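Long-range contact in putative hexulose 6 phosphate synthase (Salmonella typhimurium, PDB 3F4W), which is a putative synthase of the HUMPS family, built on the TIM-barrel fold: residues 100-112 with 128-140. Numbering follows the deposited sequence.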
loop_
_atom_site.group_PDB
_atom_site.type_symbol
_atom_site.label_atom_id
_atom_site.label_comp_id
_atom_site.label_asym_id
_atom_site.label_seq_id
_atom_site.Cartn_x
_atom_site.Cartn_y
_atom_site.Cartn_z
ATOM N N LYS A 100 -7.586 -10.420 15.280
ATOM C CA LYS A 100 -8.197 -11.078 16.430
ATOM C C LYS A 100 -8.435 -12.558 16.153
ATOM O O LYS A 100 -8.169 -13.406 17.003
ATOM C CB LYS A 100 -9.512 -10.402 16.816
ATOM C CG LYS A 100 -9.375 -8.946 17.235
ATOM C CD LYS A 100 -8.563 -8.793 18.512
ATOM C CE LYS A 100 -8.584 -7.347 19.000
ATOM N NZ LYS A 100 -7.717 -7.131 20.194
ATOM N N GLU A 101 -8.943 -12.866 14.964
ATOM C CA GLU A 101 -9.159 -14.257 14.579
ATOM C C GLU A 101 -7.864 -15.051 14.675
ATOM O O GLU A 101 -7.872 -16.222 15.050
ATOM C CB GLU A 101 -9.718 -14.343 13.157
ATOM C CG GLU A 101 -11.076 -13.682 12.999
ATOM C CD GLU A 101 -11.466 -13.471 11.549
ATOM O OE1 GLU A 101 -10.936 -14.188 10.672
ATOM O OE2 GLU A 101 -12.308 -12.584 11.295
ATOM N N ALA A 102 -6.754 -14.401 14.342
ATOM C CA ALA A 102 -5.457 -15.064 14.277
ATOM C C ALA A 102 -4.689 -14.973 15.593
ATOM O O ALA A 102 -3.627 -15.576 15.743
ATOM C CB ALA A 102 -4.632 -14.479 13.143
ATOM N N GLY A 103 -5.230 -14.218 16.542
ATOM C CA GLY A 103 -4.543 -13.957 17.791
ATOM C C GLY A 103 -3.293 -13.134 17.553
ATOM O O GLY A 103 -2.336 -13.200 18.321
ATOM N N LYS A 104 -3.300 -12.353 16.481
ATOM C CA LYS A 104 -2.142 -11.540 16.137
ATOM C C LYS A 104 -2.442 -10.042 16.269
ATOM O O LYS A 104 -3.341 -9.651 17.009
ATOM C CB LYS A 104 -1.627 -11.921 14.749
ATOM C CG LYS A 104 -1.312 -13.412 14.652
ATOM C CD LYS A 104 -0.708 -13.798 13.319
ATOM C CE LYS A 104 -0.367 -15.282 13.279
ATOM N NZ LYS A 104 0.115 -15.708 11.931
ATOM N N GLN A 105 -1.692 -9.201 15.569
ATOM C CA GLN A 105 -1.736 -7.769 15.857
ATOM C C GLN A 105 -1.638 -6.870 14.631
ATOM O O GLN A 105 -0.813 -7.085 13.744
ATOM C CB GLN A 105 -0.627 -7.401 16.849
ATOM C CG GLN A 105 -0.527 -5.910 17.165
ATOM C CD GLN A 105 -1.574 -5.450 18.159
ATOM O OE1 GLN A 105 -1.795 -6.090 19.187
ATOM N NE2 GLN A 105 -2.225 -4.331 17.858
ATOM N N VAL A 106 -2.489 -5.853 14.606
ATOM C CA VAL A 106 -2.436 -4.815 13.588
ATOM C C VAL A 106 -1.691 -3.586 14.116
ATOM O O VAL A 106 -1.884 -3.165 15.257
ATOM C CB VAL A 106 -3.852 -4.403 13.143
ATOM C CG1 VAL A 106 -3.829 -3.034 12.452
ATOM C CG2 VAL A 106 -4.458 -5.472 12.236
ATOM N N VAL A 107 -0.826 -3.029 13.279
ATOM C CA VAL A 107 -0.138 -1.789 13.595
ATOM C C VAL A 107 -0.633 -0.708 12.642
ATOM O O VAL A 107 -0.544 -0.861 11.423
ATOM C CB VAL A 107 1.386 -1.935 13.425
ATOM C CG1 VAL A 107 2.062 -0.585 13.593
ATOM C CG2 VAL A 107 1.939 -2.953 14.418
ATOM N N VAL A 108 -1.176 0.377 13.185
ATOM C CA VAL A 108 -1.659 1.461 12.339
ATOM C C VAL A 108 -0.518 2.434 12.070
ATOM O O VAL A 108 -0.035 3.102 12.984
ATOM C CB VAL A 108 -2.839 2.216 12.976
ATOM C CG1 VAL A 108 -3.404 3.234 11.989
ATOM C CG2 VAL A 108 -3.920 1.248 13.413
ATOM N N ASP A 109 -0.073 2.488 10.818
ATOM C CA ASP A 109 1.022 3.368 10.424
ATOM C C ASP A 109 0.474 4.752 10.125
ATOM O O ASP A 109 -0.309 4.932 9.192
ATOM C CB ASP A 109 1.744 2.800 9.202
ATOM C CG ASP A 109 2.950 3.629 8.789
ATOM O OD1 ASP A 109 3.841 3.077 8.116
ATOM O OD2 ASP A 109 3.018 4.825 9.125
ATOM N N MET A 110 0.900 5.729 10.918
ATOM C CA MET A 110 0.328 7.069 10.876
ATOM C C MET A 110 1.035 7.992 9.896
ATOM O O MET A 110 0.911 9.210 9.989
ATOM C CB MET A 110 0.363 7.687 12.275
ATOM C CG MET A 110 -0.333 6.841 13.317
ATOM S SD MET A 110 -2.104 6.765 13.021
ATOM C CE MET A 110 -2.564 8.443 13.420
ATOM N N ILE A 111 1.774 7.416 8.957
ATOM C CA ILE A 111 2.474 8.225 7.966
ATOM C C ILE A 111 1.500 9.139 7.212
ATOM O O ILE A 111 0.419 8.713 6.806
ATOM C CB ILE A 111 3.285 7.345 6.983
ATOM C CG1 ILE A 111 4.046 8.215 5.978
ATOM C CG2 ILE A 111 2.380 6.347 6.266
ATOM C CD1 ILE A 111 4.853 7.412 4.980
ATOM N N CYS A 112 1.881 10.405 7.064
ATOM C CA CYS A 112 1.093 11.391 6.316
ATOM C C CYS A 112 -0.250 11.771 6.932
ATOM O O CYS A 112 -1.075 12.388 6.267
ATOM C CB CYS A 112 0.870 10.925 4.880
ATOM S SG CYS A 112 2.339 11.031 3.867
ATOM N N ALA A 128 -8.206 0.567 17.717
ATOM C CA ALA A 128 -6.788 0.465 17.384
ATOM C C ALA A 128 -5.923 0.429 18.639
ATOM O O ALA A 128 -6.046 1.276 19.524
ATOM C CB ALA A 128 -6.359 1.594 16.456
ATOM N N ASP A 129 -5.027 -0.551 18.674
ATOM C CA ASP A 129 -4.324 -0.968 19.875
ATOM C C ASP A 129 -2.846 -0.602 19.805
ATOM O O ASP A 129 -2.161 -0.536 20.826
ATOM C CB ASP A 129 -4.448 -2.491 19.991
ATOM C CG ASP A 129 -4.580 -2.957 21.414
ATOM O OD1 ASP A 129 -4.040 -2.281 22.313
ATOM O OD2 ASP A 129 -5.225 -4.003 21.635
ATOM N N MET A 130 -2.355 -0.387 18.591
ATOM C CA MET A 130 -0.939 -0.129 18.371
ATOM C C MET A 130 -0.763 0.813 17.194
ATOM O O MET A 130 -1.252 0.542 16.095
ATOM C CB MET A 130 -0.206 -1.440 18.101
ATOM C CG MET A 130 1.297 -1.305 17.936
ATOM S SD MET A 130 2.116 -2.899 18.146
ATOM C CE MET A 130 3.830 -2.426 17.922
ATOM N N LEU A 131 -0.060 1.915 17.426
ATOM C CA LEU A 131 0.094 2.955 16.419
ATOM C C LEU A 131 1.569 3.249 16.216
ATOM O O LEU A 131 2.348 3.251 17.168
ATOM C CB LEU A 131 -0.622 4.237 16.858
ATOM C CG LEU A 131 -2.035 4.094 17.433
ATOM C CD1 LEU A 131 -2.499 5.404 18.069
ATOM C CD2 LEU A 131 -3.023 3.613 16.367
ATOM N N ALA A 132 1.947 3.510 14.974
ATOM C CA ALA A 132 3.330 3.816 14.655
ATOM C C ALA A 132 3.393 5.202 14.058
ATOM O O ALA A 132 2.763 5.460 13.034
ATOM C CB ALA A 132 3.882 2.798 13.667
ATOM N N VAL A 133 4.132 6.105 14.691
ATOM C CA VAL A 133 4.405 7.376 14.044
ATOM C C VAL A 133 5.522 7.102 13.053
ATOM O O VAL A 133 6.456 6.356 13.349
ATOM C CB VAL A 133 4.795 8.504 15.037
ATOM C CG1 VAL A 133 4.363 8.152 16.453
ATOM C CG2 VAL A 133 6.279 8.798 14.973
ATOM N N HIS A 134 5.411 7.681 11.866
ATOM C CA HIS A 134 6.293 7.317 10.773
ATOM C C HIS A 134 6.509 8.463 9.797
ATOM O O HIS A 134 5.581 8.904 9.123
ATOM C CB HIS A 134 5.714 6.107 10.035
ATOM C CG HIS A 134 6.656 5.489 9.052
ATOM N ND1 HIS A 134 6.254 4.546 8.132
ATOM C CD2 HIS A 134 7.979 5.684 8.838
ATOM C CE1 HIS A 134 7.291 4.178 7.401
ATOM N NE2 HIS A 134 8.348 4.856 7.807
ATOM N N THR A 135 7.741 8.947 9.740
ATOM C CA THR A 135 8.158 9.834 8.669
ATOM C C THR A 135 8.782 8.948 7.600
ATOM O O THR A 135 9.793 8.289 7.845
ATOM C CB THR A 135 9.176 10.869 9.173
ATOM O OG1 THR A 135 8.547 11.713 10.142
ATOM C CG2 THR A 135 9.700 11.722 8.027
ATOM N N GLY A 136 8.161 8.912 6.425
ATOM C CA GLY A 136 8.566 7.995 5.373
ATOM C C GLY A 136 9.941 8.296 4.815
ATOM O O GLY A 136 10.491 9.371 5.051
ATOM N N THR A 137 10.495 7.346 4.066
ATOM C CA THR A 137 11.832 7.502 3.510
ATOM C C THR A 137 11.909 8.653 2.502
ATOM O O THR A 137 12.921 9.345 2.429
ATOM C CB THR A 137 12.357 6.194 2.881
ATOM O OG1 THR A 137 11.444 5.742 1.874
ATOM C CG2 THR A 137 12.518 5.105 3.947
ATOM N N ASP A 138 10.848 8.862 1.726
ATOM C CA ASP A 138 10.811 9.999 0.807
ATOM C C ASP A 138 10.817 11.313 1.590
ATOM O O ASP A 138 11.497 12.278 1.223
ATOM C CB ASP A 138 9.582 9.935 -0.108
ATOM C CG ASP A 138 9.597 8.727 -1.025
ATOM O OD1 ASP A 138 10.686 8.172 -1.274
ATOM O OD2 ASP A 138 8.517 8.330 -1.501
ATOM N N GLN A 139 10.056 11.354 2.678
ATOM C CA GLN A 139 10.047 12.533 3.533
ATOM C C GLN A 139 11.403 12.760 4.203
ATOM O O GLN A 139 11.863 13.895 4.309
ATOM C CB GLN A 139 8.923 12.445 4.568
ATOM C CG GLN A 139 7.538 12.583 3.966
ATOM C CD GLN A 139 6.435 12.323 4.974
ATOM O OE1 GLN A 139 6.555 11.450 5.831
ATOM N NE2 GLN A 139 5.350 13.085 4.874
ATOM N N GLN A 140 12.042 11.682 4.647
ATOM C CA GLN A 140 13.378 11.781 5.235
ATOM C C GLN A 140 14.377 12.378 4.250
ATOM O O GLN A 140 15.254 13.149 4.634
ATOM C CB GLN A 140 13.882 10.411 5.677
ATOM C CG GLN A 140 13.017 9.720 6.710
ATOM C CD GLN A 140 13.381 8.261 6.856
ATOM O OE1 GLN A 140 14.552 7.896 6.782
ATOM N NE2 GLN A 140 12.378 7.414 7.050
HETATM O O HOH W 1 -4.048 -6.434 20.947
HETATM O O HOH W 2 -4.037 -1.475 16.282
HETATM O O HOH W 3 3.415 9.738 11.555
HETATM O O HOH W 4 4.491 11.376 7.905
#
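Asp109 (chi1 -177°) and His134 (chi1 -169°) each hold CG anti to the backbone N, which brings carboxylate and imidazole together at the C-terminal ends of adjacent strands. Parallel strands 105-109 and 130-134 belong to a beta-alpha-beta unit of a TIM barrel, with helix 116-126 as the crossover. His134 ND1 donates to the syn side of Asp109 OD1 at 2.8 Å, close to the ring plane. The other oxygen, Asp109 OD2, accepts from Ile111 N in an Asx turn. Both carboxylate oxygens are thus used, which limits rotation of the group. The second ring nitrogen, His134 NE2, is hydrogen-bonded to a malonate ion. The ion probably comes from the crystallisation liquor but may mark a pocket at this end of the barrel.

Between the strands, Val108 N donates to Met130 O, Ala132 N to Val108 O and Met110 N to Ala132 O. Val108 and Leu131 lie side by side, with Val108 CB 3.7 Å from Leu131 CD2; Val108 also packs on Leu123 of helix 116-126. Val107 and Ala132 are on the face of Asp109. The extended Met130 chain passes Val107, with SD 3.7 Å from Val107 CG2. At the opposite end from the histidine, a water donates to both Gln105 OE1 (2.9 Å) and Asp129 OD2 (2.8 Å).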